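Local atomic coordinates of Non-sulfated chondroitin lyase E66 (Autographa californica nucleopolyhedrovirus, PDB entry 3VSN), a protein that is a chondroitin lyase of the viral envelope, essential for oral infectivity, that may digest the chondroitin sulfate barrier of the host midgut's peritrophic matrix. Residues A[226-230]-A[273-279]. Residues are numbered along the deposited sequence; the frame is centred on the assembly and turned at random.
Sequences IAFPY and VINTVGL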
loop_
_atom_site.group_PDB
_atom_site.type_symbol
_atom_site.label_atom_id
_atom_site.label_comp_id
_atom_site.label_asym_id
_atom_site.label_seq_id
_atom_site.Cartn_x
_atom_site.Cartn_y
_atom_site.Cartn_z
ATOM N N ILE A 226 7.754 17.174 -7.615
ATOM C CA ILE A 226 7.675 16.751 -6.206
ATOM C C ILE A 226 6.659 17.524 -5.354
ATOM O O ILE A 226 6.542 17.271 -4.149
ATOM C CB ILE A 226 9.055 16.796 -5.495
ATOM C CG1 ILE A 226 9.591 18.235 -5.425
ATOM C CG2 ILE A 226 10.041 15.844 -6.164
ATOM C CD1 ILE A 226 10.778 18.425 -4.504
ATOM N N ALA A 227 5.940 18.465 -5.961
ATOM C CA ALA A 227 4.993 19.292 -5.207
ATOM C C ALA A 227 3.876 18.441 -4.595
ATOM O O ALA A 227 3.485 18.653 -3.449
ATOM C CB ALA A 227 4.420 20.395 -6.082
ATOM N N PHE A 228 3.408 17.460 -5.365
ATOM C CA PHE A 228 2.280 16.595 -4.993
ATOM C C PHE A 228 1.064 17.371 -4.482
ATOM O O PHE A 228 0.599 17.138 -3.362
ATOM C CB PHE A 228 2.721 15.493 -4.016
ATOM C CG PHE A 228 3.615 14.460 -4.644
ATOM C CD1 PHE A 228 3.098 13.526 -5.537
ATOM C CD2 PHE A 228 4.977 14.432 -4.361
ATOM C CE1 PHE A 228 3.920 12.579 -6.130
ATOM C CE2 PHE A 228 5.803 13.488 -4.951
ATOM C CZ PHE A 228 5.274 12.559 -5.835
ATOM N N PRO A 229 0.539 18.300 -5.308
ATOM C CA PRO A 229 -0.692 18.978 -4.907
ATOM C C PRO A 229 -1.840 17.973 -4.930
ATOM O O PRO A 229 -1.756 16.968 -5.638
ATOM C CB PRO A 229 -0.889 20.019 -6.014
ATOM C CG PRO A 229 -0.243 19.408 -7.217
ATOM C CD PRO A 229 0.950 18.665 -6.679
ATOM N N TYR A 230 -2.888 18.220 -4.152
ATOM C CA TYR A 230 -4.090 17.399 -4.255
ATOM C C TYR A 230 -4.702 17.578 -5.642
ATOM O O TYR A 230 -4.772 18.697 -6.156
ATOM C CB TYR A 230 -5.113 17.769 -3.180
ATOM C CG TYR A 230 -4.642 17.569 -1.759
ATOM C CD1 TYR A 230 -4.502 16.287 -1.219
ATOM C CD2 TYR A 230 -4.354 18.663 -0.944
ATOM C CE1 TYR A 230 -4.079 16.105 0.089
ATOM C CE2 TYR A 230 -3.930 18.492 0.365
ATOM C CZ TYR A 230 -3.795 17.212 0.875
ATOM O OH TYR A 230 -3.374 17.039 2.171
ATOM N N VAL A 273 8.440 22.926 -0.411
ATOM C CA VAL A 273 8.501 22.291 -1.744
ATOM C C VAL A 273 7.689 20.998 -1.938
ATOM O O VAL A 273 7.322 20.659 -3.062
ATOM C CB VAL A 273 9.957 22.091 -2.244
ATOM C CG1 VAL A 273 10.668 23.435 -2.369
ATOM C CG2 VAL A 273 10.737 21.142 -1.342
ATOM N N ILE A 274 7.414 20.281 -0.853
ATOM C CA ILE A 274 6.653 19.029 -0.939
ATOM C C ILE A 274 5.408 19.074 -0.050
ATOM O O ILE A 274 5.467 19.556 1.074
ATOM C CB ILE A 274 7.525 17.810 -0.562
ATOM C CG1 ILE A 274 8.708 17.676 -1.529
ATOM C CG2 ILE A 274 6.697 16.531 -0.575
ATOM C CD1 ILE A 274 9.735 16.638 -1.132
ATOM N N ASN A 275 4.286 18.575 -0.567
ATOM C CA ASN A 275 3.063 18.432 0.225
ATOM C C ASN A 275 3.221 17.305 1.258
ATOM O O ASN A 275 2.661 16.217 1.106
ATOM C CB ASN A 275 1.862 18.194 -0.702
ATOM C CG ASN A 275 0.532 18.143 0.037
ATOM O OD1 ASN A 275 0.449 18.433 1.227
ATOM N ND2 ASN A 275 -0.519 17.761 -0.680
ATOM N N THR A 276 3.987 17.595 2.309
ATOM C CA THR A 276 4.347 16.613 3.337
ATOM C C THR A 276 3.135 16.060 4.086
ATOM O O THR A 276 3.074 14.859 4.360
ATOM C CB THR A 276 5.395 17.190 4.323
ATOM O OG1 THR A 276 6.606 17.462 3.610
ATOM C CG2 THR A 276 5.712 16.206 5.453
ATOM N N VAL A 277 2.176 16.929 4.409
ATOM C CA VAL A 277 0.957 16.500 5.098
ATOM C C VAL A 277 0.176 15.504 4.231
ATOM O O VAL A 277 -0.202 14.428 4.703
ATOM C CB VAL A 277 0.072 17.698 5.513
ATOM C CG1 VAL A 277 -1.267 17.218 6.064
ATOM C CG2 VAL A 277 0.789 18.553 6.551
ATOM N N GLY A 278 -0.036 15.863 2.966
ATOM C CA GLY A 278 -0.706 14.996 2.003
ATOM C C GLY A 278 -0.053 13.630 1.856
ATOM O O GLY A 278 -0.733 12.601 1.861
ATOM N N LEU A 279 1.273 13.621 1.743
ATOM C CA LEU A 279 2.024 12.379 1.562
ATOM C C LEU A 279 2.043 11.508 2.812
ATOM O O LEU A 279 1.867 10.293 2.719
ATOM C CB LEU A 279 3.454 12.667 1.080
ATOM C CG LEU A 279 3.570 13.228 -0.345
ATOM C CD1 LEU A 279 5.013 13.570 -0.672
ATOM C CD2 LEU A 279 3.015 12.254 -1.376
HETATM O O HOH W 1 -1.794 19.557 2.821
#
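An asparagine N-cap ties the start of helix 276-284 to the loop that follows helix 217-225, in the alpha-helical part of this alpha/alpha-toroid and beta-sandwich lyase. The cap residue, Asn275, reaches across to Ala227, Phe228 and Tyr230 while it closes its own helix. Its backbone N gives a hydrogen bond to Ala227 O (3.0 Å), and its side-chain ND2 gives a second to Phe228 O (3.0 Å), which lies almost in the amide plane. With CG anti to the backbone N (chi1 -175°), the amide extends toward the 226-230 loop, where ND2 also sits 3.6 Å above one face of the Tyr230 ring, off centre. Amide and ring stand nearly perpendicular, 84° apart. ND2 bound to Phe228 O and OD1 bound to Gly278 N settle which way round the amide sits. Phe228, with positive phi, is the first residue after helix 217-225 to leave helical backbone angles, and the chain turns there. Its side chain goes inward: Leu279 CD2 lies over one face of the ring, and Leu279 CD1 comes to 3.8 Å from Phe228 CD2. The same ring touches Leu255 and lies against the side chain of Tyr254, the catalytic proton donor. At the other end Ile226 CD1 packs on Ile274 CG1 at 3.7 Å, beside helix 262-269. Asn275 OD1 does the capping: it accepts from Gly278 N (3.1 Å), which sits well above the carbonyl plane, and from a water that also hydrogen-bonds Tyr230 OH, 3.0 Å from the water oxygen.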